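Local coordinates for pirin-like protein YhaK (Escherichia coli, PDB 2VEC) that is of unknown function, shows no quercetin 2,3-dioxygenase activity and forms a monomeric, redox-sensitive cytoplasmic bicupin of the pirin family, at residues Y45-G50 with R203-S208; R64-E69 with M138-D143; I87-L92 with E112-S117. One frame throughout, in Å; residues are numbered along the deposited sequence.

Interaction 1: Y45-G50 with R203-S208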
# COMPACT_ATOMS: atom_id res chain seq x y z
N TYR A 45 12.97 2.41 -1.03
CA TYR A 45 12.64 3.79 -1.29
C TYR A 45 11.55 4.25 -0.35
O TYR A 45 10.79 3.42 0.13
CB TYR A 45 12.18 4.00 -2.74
CG TYR A 45 11.07 3.08 -3.24
CD1 TYR A 45 11.35 1.87 -3.86
CD2 TYR A 45 9.73 3.46 -3.13
CE1 TYR A 45 10.30 1.05 -4.33
CE2 TYR A 45 8.66 2.66 -3.64
CZ TYR A 45 8.97 1.44 -4.20
OH TYR A 45 7.95 0.64 -4.69
N THR A 46 11.49 5.56 -0.08
CA THR A 46 10.43 6.16 0.74
C THR A 46 9.85 7.45 0.12
O THR A 46 10.62 8.40 -0.12
CB THR A 46 10.97 6.55 2.15
OG1 THR A 46 11.64 5.42 2.73
CG2 THR A 46 9.83 7.00 3.05
N PHE A 47 8.53 7.46 -0.16
CA PHE A 47 7.83 8.66 -0.61
C PHE A 47 7.21 9.25 0.67
O PHE A 47 6.59 8.49 1.41
CB PHE A 47 6.61 8.38 -1.52
CG PHE A 47 6.93 7.82 -2.89
CD1 PHE A 47 7.05 8.68 -3.99
CD2 PHE A 47 6.94 6.47 -3.12
CE1 PHE A 47 7.29 8.17 -5.27
CE2 PHE A 47 7.19 5.94 -4.40
CZ PHE A 47 7.38 6.78 -5.47
N SER A 48 7.35 10.54 0.89
CA SER A 48 6.67 11.24 1.99
C SER A 48 5.82 12.34 1.39
O SER A 48 6.37 13.20 0.69
CB SER A 48 7.69 11.83 2.97
OG SER A 48 8.53 10.78 3.49
N PHE A 49 4.51 12.29 1.63
CA PHE A 49 3.57 13.26 1.06
C PHE A 49 2.82 14.06 2.10
O PHE A 49 2.60 13.60 3.24
CB PHE A 49 2.50 12.58 0.16
CG PHE A 49 3.08 11.74 -0.95
CD1 PHE A 49 3.91 12.31 -1.91
CD2 PHE A 49 2.78 10.38 -1.03
CE1 PHE A 49 4.48 11.55 -2.94
CE2 PHE A 49 3.29 9.62 -2.09
CZ PHE A 49 4.15 10.20 -3.03
N GLY A 50 2.41 15.25 1.67
CA GLY A 50 1.66 16.18 2.49
C GLY A 50 0.20 15.81 2.72
O GLY A 50 -0.30 14.86 2.14
N ARG A 203 -9.40 11.92 -5.61
CA ARG A 203 -7.93 11.80 -5.76
C ARG A 203 -7.60 10.30 -5.83
O ARG A 203 -8.17 9.50 -5.09
CB ARG A 203 -7.24 12.46 -4.56
CG ARG A 203 -5.70 12.66 -4.75
CD ARG A 203 -5.00 13.29 -3.49
NE ARG A 203 -5.60 14.60 -3.22
CZ ARG A 203 -5.34 15.76 -3.81
NH1 ARG A 203 -4.39 15.87 -4.73
NH2 ARG A 203 -6.03 16.84 -3.44
N ALA A 204 -6.68 9.93 -6.71
CA ALA A 204 -6.19 8.54 -6.71
C ALA A 204 -4.68 8.58 -6.70
O ALA A 204 -4.06 9.54 -7.24
CB ALA A 204 -6.65 7.85 -7.93
N TYR A 205 -4.09 7.55 -6.13
CA TYR A 205 -2.66 7.41 -6.24
C TYR A 205 -2.41 6.03 -6.86
O TYR A 205 -2.98 5.00 -6.40
CB TYR A 205 -2.01 7.48 -4.86
CG TYR A 205 -0.50 7.31 -4.90
CD1 TYR A 205 0.30 8.39 -5.20
CD2 TYR A 205 0.10 6.09 -4.58
CE1 TYR A 205 1.71 8.26 -5.27
CE2 TYR A 205 1.50 5.96 -4.59
CZ TYR A 205 2.28 7.05 -4.96
OH TYR A 205 3.64 6.95 -5.02
N LEU A 206 -1.52 5.99 -7.86
CA LEU A 206 -1.10 4.73 -8.49
C LEU A 206 0.34 4.42 -8.08
O LEU A 206 1.17 5.33 -8.10
CB LEU A 206 -1.10 4.90 -10.02
CG LEU A 206 -2.37 5.53 -10.60
CD1 LEU A 206 -2.26 5.48 -12.12
CD2 LEU A 206 -3.61 4.75 -10.17
N GLN A 207 0.65 3.15 -7.80
CA GLN A 207 2.01 2.76 -7.42
C GLN A 207 2.41 1.51 -8.17
O GLN A 207 1.69 0.52 -8.15
CB GLN A 207 2.13 2.54 -5.89
CG GLN A 207 3.55 2.09 -5.46
CD GLN A 207 4.59 3.18 -5.76
OE1 GLN A 207 4.32 4.36 -5.53
NE2 GLN A 207 5.75 2.81 -6.27
N SER A 208 3.57 1.55 -8.83
CA SER A 208 4.14 0.34 -9.38
C SER A 208 4.85 -0.41 -8.23
O SER A 208 5.79 0.17 -7.60
CB SER A 208 5.13 0.70 -10.49
OG SER A 208 6.04 -0.40 -10.72

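Interaction 2: R64-E69 with M138-D143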
# COMPACT_ATOMS: atom_id res chain seq x y z
N ARG A 64 0.29 9.52 3.57
CA ARG A 64 1.44 10.30 4.11
C ARG A 64 2.83 9.72 3.80
O ARG A 64 3.81 10.43 3.67
CB ARG A 64 1.28 10.52 5.62
CG ARG A 64 -0.06 11.22 5.98
CD ARG A 64 -0.22 12.59 5.21
NE ARG A 64 0.91 13.51 5.39
CZ ARG A 64 1.08 14.29 6.46
NH1 ARG A 64 0.18 14.25 7.46
NH2 ARG A 64 2.10 15.13 6.52
N VAL A 65 2.90 8.40 3.67
CA VAL A 65 4.18 7.78 3.34
C VAL A 65 3.84 6.58 2.49
O VAL A 65 2.82 5.93 2.74
CB VAL A 65 4.87 7.27 4.62
CG1 VAL A 65 6.02 6.22 4.27
CG2 VAL A 65 5.40 8.46 5.44
N LEU A 66 4.66 6.30 1.47
CA LEU A 66 4.65 4.97 0.85
C LEU A 66 6.10 4.55 0.74
O LEU A 66 6.97 5.27 0.19
CB LEU A 66 3.94 4.96 -0.52
CG LEU A 66 3.91 3.52 -1.11
CD1 LEU A 66 2.67 3.23 -1.86
CD2 LEU A 66 5.18 3.22 -1.96
N ASN A 67 6.41 3.41 1.34
CA ASN A 67 7.80 2.99 1.30
C ASN A 67 7.96 1.53 0.97
O ASN A 67 7.00 0.76 1.04
CB ASN A 67 8.55 3.41 2.57
CG ASN A 67 8.25 2.57 3.78
OD1 ASN A 67 8.54 1.38 3.82
ND2 ASN A 67 7.74 3.22 4.82
N GLN A 68 9.15 1.18 0.53
CA GLN A 68 9.50 -0.22 0.40
C GLN A 68 10.84 -0.39 1.07
O GLN A 68 11.76 0.39 0.83
CB GLN A 68 9.58 -0.67 -1.06
CG GLN A 68 10.17 -2.10 -1.17
CD GLN A 68 9.94 -2.73 -2.52
OE1 GLN A 68 8.80 -2.72 -3.04
NE2 GLN A 68 11.01 -3.30 -3.11
N GLU A 69 10.93 -1.37 1.96
CA GLU A 69 12.14 -1.57 2.74
C GLU A 69 12.54 -3.02 2.68
O GLU A 69 11.70 -3.90 2.46
CB GLU A 69 11.93 -1.12 4.18
CG GLU A 69 11.83 0.43 4.32
CD GLU A 69 13.16 1.13 3.98
OE1 GLU A 69 14.21 0.74 4.58
OE2 GLU A 69 13.16 2.04 3.11
N MET A 138 6.23 -3.48 1.56
CA MET A 138 5.81 -2.13 1.18
C MET A 138 4.92 -1.67 2.32
O MET A 138 4.26 -2.49 2.97
CB MET A 138 5.07 -2.18 -0.13
CG MET A 138 4.41 -0.86 -0.52
SD MET A 138 3.99 -0.82 -2.28
CE MET A 138 5.62 -0.72 -3.06
N GLN A 139 4.97 -0.38 2.62
CA GLN A 139 4.28 0.15 3.81
C GLN A 139 3.66 1.44 3.40
O GLN A 139 4.32 2.25 2.72
CB GLN A 139 5.29 0.34 4.95
CG GLN A 139 4.69 0.99 6.19
CD GLN A 139 5.66 1.09 7.32
OE1 GLN A 139 6.29 2.13 7.50
NE2 GLN A 139 5.82 0.02 8.08
N LEU A 140 2.38 1.63 3.77
CA LEU A 140 1.65 2.87 3.55
C LEU A 140 1.33 3.46 4.92
O LEU A 140 1.04 2.70 5.85
CB LEU A 140 0.31 2.53 2.85
CG LEU A 140 0.21 2.25 1.35
CD1 LEU A 140 1.17 1.17 0.85
CD2 LEU A 140 -1.24 1.85 1.01
N TRP A 141 1.40 4.79 5.08
CA TRP A 141 0.85 5.45 6.27
C TRP A 141 -0.33 6.32 5.82
O TRP A 141 -0.17 7.11 4.87
CB TRP A 141 1.86 6.41 6.94
CG TRP A 141 3.16 5.84 7.46
CD1 TRP A 141 3.70 4.58 7.23
CD2 TRP A 141 4.11 6.55 8.22
NE1 TRP A 141 4.93 4.49 7.84
CE2 TRP A 141 5.20 5.68 8.47
CE3 TRP A 141 4.15 7.86 8.75
CZ2 TRP A 141 6.32 6.09 9.20
CZ3 TRP A 141 5.29 8.25 9.49
CH2 TRP A 141 6.33 7.37 9.71
N LEU A 142 -1.49 6.20 6.50
CA LEU A 142 -2.67 7.06 6.23
C LEU A 142 -2.94 7.85 7.49
O LEU A 142 -2.85 7.27 8.60
CB LEU A 142 -3.92 6.20 5.96
CG LEU A 142 -3.77 5.30 4.72
CD1 LEU A 142 -5.00 4.31 4.61
CD2 LEU A 142 -3.74 6.19 3.50
N ASP A 143 -3.27 9.13 7.37
CA ASP A 143 -3.69 9.92 8.55
C ASP A 143 -4.82 9.19 9.23
O ASP A 143 -5.70 8.63 8.55
CB ASP A 143 -4.23 11.30 8.18
CG ASP A 143 -3.19 12.20 7.51
OD1 ASP A 143 -2.14 12.46 8.13
OD2 ASP A 143 -3.46 12.64 6.36

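Interaction 3: I87-L92 with E112-S117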
# COMPACT_ATOMS: atom_id res chain seq x y z
N ILE A 87 -0.91 2.14 9.80
CA ILE A 87 0.18 1.57 9.00
C ILE A 87 -0.35 0.35 8.28
O ILE A 87 -0.89 -0.55 8.91
CB ILE A 87 1.35 1.13 9.93
CG1 ILE A 87 1.86 2.28 10.82
CG2 ILE A 87 2.50 0.47 9.16
CD1 ILE A 87 2.27 3.52 10.09
N LEU A 88 -0.18 0.30 6.97
CA LEU A 88 -0.57 -0.90 6.24
C LEU A 88 0.65 -1.47 5.55
O LEU A 88 1.27 -0.77 4.74
CB LEU A 88 -1.65 -0.54 5.22
CG LEU A 88 -2.51 -1.67 4.61
CD1 LEU A 88 -3.86 -1.13 4.16
CD2 LEU A 88 -1.75 -2.33 3.44
N ASN A 89 0.98 -2.72 5.87
CA ASN A 89 2.14 -3.40 5.33
C ASN A 89 1.70 -4.48 4.35
O ASN A 89 0.75 -5.25 4.62
CB ASN A 89 2.98 -4.06 6.46
CG ASN A 89 3.61 -3.02 7.41
OD1 ASN A 89 3.92 -1.90 7.01
ND2 ASN A 89 3.70 -3.35 8.68
N VAL A 90 2.39 -4.55 3.23
CA VAL A 90 2.15 -5.58 2.27
C VAL A 90 3.48 -6.30 2.21
O VAL A 90 4.50 -5.73 1.80
CB VAL A 90 1.79 -4.98 0.90
CG1 VAL A 90 1.64 -6.09 -0.19
CG2 VAL A 90 0.52 -4.11 1.03
N ILE A 91 3.49 -7.52 2.72
CA ILE A 91 4.71 -8.34 2.68
C ILE A 91 4.91 -8.89 1.28
O ILE A 91 4.10 -9.66 0.77
CB ILE A 91 4.68 -9.51 3.65
CG1 ILE A 91 4.19 -9.06 5.05
CG2 ILE A 91 6.10 -10.12 3.76
CD1 ILE A 91 5.02 -7.94 5.67
N LEU A 92 6.04 -8.52 0.68
CA LEU A 92 6.43 -8.95 -0.65
C LEU A 92 7.34 -10.17 -0.66
O LEU A 92 7.28 -10.96 -1.60
CB LEU A 92 7.13 -7.79 -1.39
CG LEU A 92 6.20 -6.57 -1.49
CD1 LEU A 92 7.01 -5.37 -2.05
CD2 LEU A 92 4.99 -6.87 -2.39
N GLU A 112 0.63 -11.57 2.28
CA GLU A 112 -0.31 -11.03 3.24
C GLU A 112 -0.18 -9.53 3.33
O GLU A 112 0.93 -9.00 3.15
CB GLU A 112 -0.08 -11.60 4.63
CG GLU A 112 -0.41 -13.11 4.75
CD GLU A 112 -0.17 -13.60 6.18
OE1 GLU A 112 1.01 -13.87 6.54
OE2 GLU A 112 -1.14 -13.70 6.94
N ALA A 113 -1.30 -8.88 3.63
CA ALA A 113 -1.34 -7.47 3.97
C ALA A 113 -1.79 -7.34 5.44
O ALA A 113 -2.67 -8.09 5.92
CB ALA A 113 -2.31 -6.71 3.01
N LEU A 114 -1.19 -6.40 6.14
CA LEU A 114 -1.41 -6.22 7.57
C LEU A 114 -1.79 -4.76 7.81
O LEU A 114 -1.06 -3.88 7.33
CB LEU A 114 -0.10 -6.55 8.30
CG LEU A 114 0.15 -6.09 9.75
CD1 LEU A 114 -0.80 -6.81 10.73
CD2 LEU A 114 1.56 -6.42 10.13
N LEU A 115 -2.84 -4.51 8.57
CA LEU A 115 -3.16 -3.16 9.00
C LEU A 115 -2.97 -3.01 10.52
O LEU A 115 -3.55 -3.75 11.31
CB LEU A 115 -4.59 -2.76 8.59
CG LEU A 115 -5.02 -1.35 9.02
CD1 LEU A 115 -4.32 -0.26 8.18
CD2 LEU A 115 -6.53 -1.16 8.95
N LEU A 116 -2.15 -2.05 10.93
CA LEU A 116 -2.04 -1.70 12.36
C LEU A 116 -2.71 -0.37 12.56
O LEU A 116 -2.28 0.63 11.98
CB LEU A 116 -0.55 -1.62 12.75
CG LEU A 116 0.26 -2.89 12.46
CD1 LEU A 116 1.75 -2.63 12.70
CD2 LEU A 116 -0.25 -4.01 13.39
N SER A 117 -3.76 -0.35 13.38
CA SER A 117 -4.51 0.89 13.68
C SER A 117 -3.87 1.36 14.95
O SER A 117 -4.13 0.79 16.01
CB SER A 117 -6.00 0.60 13.85
OG SER A 117 -6.51 0.22 12.58

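Interaction 1: Y45-G50 with R203-S208
Tyr205 raises its hydroxyl over the centre of the Phe47 ring, its OH lying 3.6 Å above the ring plane and 3.7 Å from Phe47 CE2. A bond within its own strand holds the hydroxyl: Tyr205 OH donates to Gln207 OE1 at 2.7 Å, almost straight along the C=O axis (178°). Gln207 itself bends at chi2 (64°), leaving OE1 facing the Tyr205 hydroxyl, and the same OE1 comes within 3.5 Å of Phe47 CE2. At the other end of this amide Gln207 NE2 donates to Ser208 O at 3.0 Å and also bonds Gly228 O. Strands 45-48 and 203-208 run antiparallel with axes 11.9 Å apart, too far for sheet pairing; two sheets, one from each cupin of the bicupin, meet here through side chains. Phe49 crosses Tyr205 at about a right angle as a side chain, while the ring planes meet obliquely, at 58°, and CE2 of Phe49 lies 3.8 Å from Tyr205 CE1. Phe232 meets both of these rings edge-to-face. At the far end Tyr45 approaches Gln207 from the opposite direction, bringing its OH to 3.7 Å from Ser208 O.

Interaction 2: R64-E69 with M138-D143
Gln139 OE1 is gripped by two donors that arrive from opposite faces of its amide plane: Trp141 NE1 at 2.7 Å, from the same strand, and Asn67 ND2 at 3.2 Å, from across the pair. Neither donor lies in the carbonyl plane, but the oxygen sits in the plane of the indole and close to that of the Asn67 amide, which restrains the rotation of both. Asn67 reaches it with CG between its backbone N and carbonyl carbon (chi1 76°), while its OD1 takes a bond from Arg137. The indole is also covered on one face by Val65, whose CB stands 3.8 Å from the centroid of the five-membered ring in a CH-pi contact; Val65 CG2 packs 3.6 Å from Trp141 CE3. On the other face of the sheet, Leu66 and Leu140 point the same way and touch CD1 to CD1 at 3.7 Å, with Met138 CE reaching Leu66 CD2. Arg64 bends at chi2 and chi3, bringing NH1 3.0 Å from Asp143 OD1, a salt bridge made to the syn lone pair and in the guanidinium plane. Arg64 NE bonds Phe49 O, and Asp143 OD2 is held by His51 ND1 and Ser62 N. Four backbone bonds join the strands, among them Arg64 N to Trp141 O at 2.8 Å. Because Arg64 and Val65 both face Trp141, the antiparallel pairing contains a classic beta bulge, set in the six-stranded sheet of the N-terminal cupin.

Interaction 3: I87-L92 with E112-S117
Leu88 packs against Leu115 and Ala113 where two neighbouring antiparallel strands of the N-terminal cupin beta-sandwich run side by side. Between them the chain crosses to the other sheet of the sandwich as strands 95-100 and 105-109, then returns. Leu88 CB lies 4.0 Å from Leu115 CD1 and also faces the carbonyl oxygen of Leu114. With CG anti to the backbone N (chi1 -163°), the side chain extends past that same oxygen, Leu88 CG being 3.8 Å from Leu114 O. Its tip then divides: CD1 meets CD1 of Leu115 at 4.1 Å, while CD2 brushes the CB of Ala113 at 4.4 Å, beside the Val90 CG2 that also touches this methyl. Leu115 comes obliquely, and its CD1 lies 3.5 Å from Ile87 O. Five backbone bonds set the register, two each in the Ile87-Leu116 and Asn89-Leu114 pairs and one from Ile91 N to Glu112 O. Glu112 directs its carboxylate beyond the pair, with OE2 in a salt bridge to Lys155 and OE1 bonded to Ser109 N. On the opposite face of the sheet, Asn89 lies alongside Leu114; its OD1 accepts from Gln139 NE2, and its ND2 rests 4.0 Å from Leu114 CD2.

From the N terminus, strand 45-48 leads into strand 63-71, and the two are sheet neighbours: Phe47 N bonds Leu66 O, and thus interactions 1 and 2 touch. After strand 76-80 of the other sheet comes strand 85-93; interaction 3 closes the short loop from it to strand 112-116, the smallest of the three. Interaction 2 closes around it when strand 135-143 inserts between 63-71 and 85-93, with Met138 O and Val90 N joining it to interaction 3. Interaction 1 closes last and encloses both, bringing 203-208 of the C-terminal cupin against the edge strand 45-48. None of the three loops crosses another. Interactions 2 and 3 pair strands within one sheet; interaction 1 packs its edge on the second cupin.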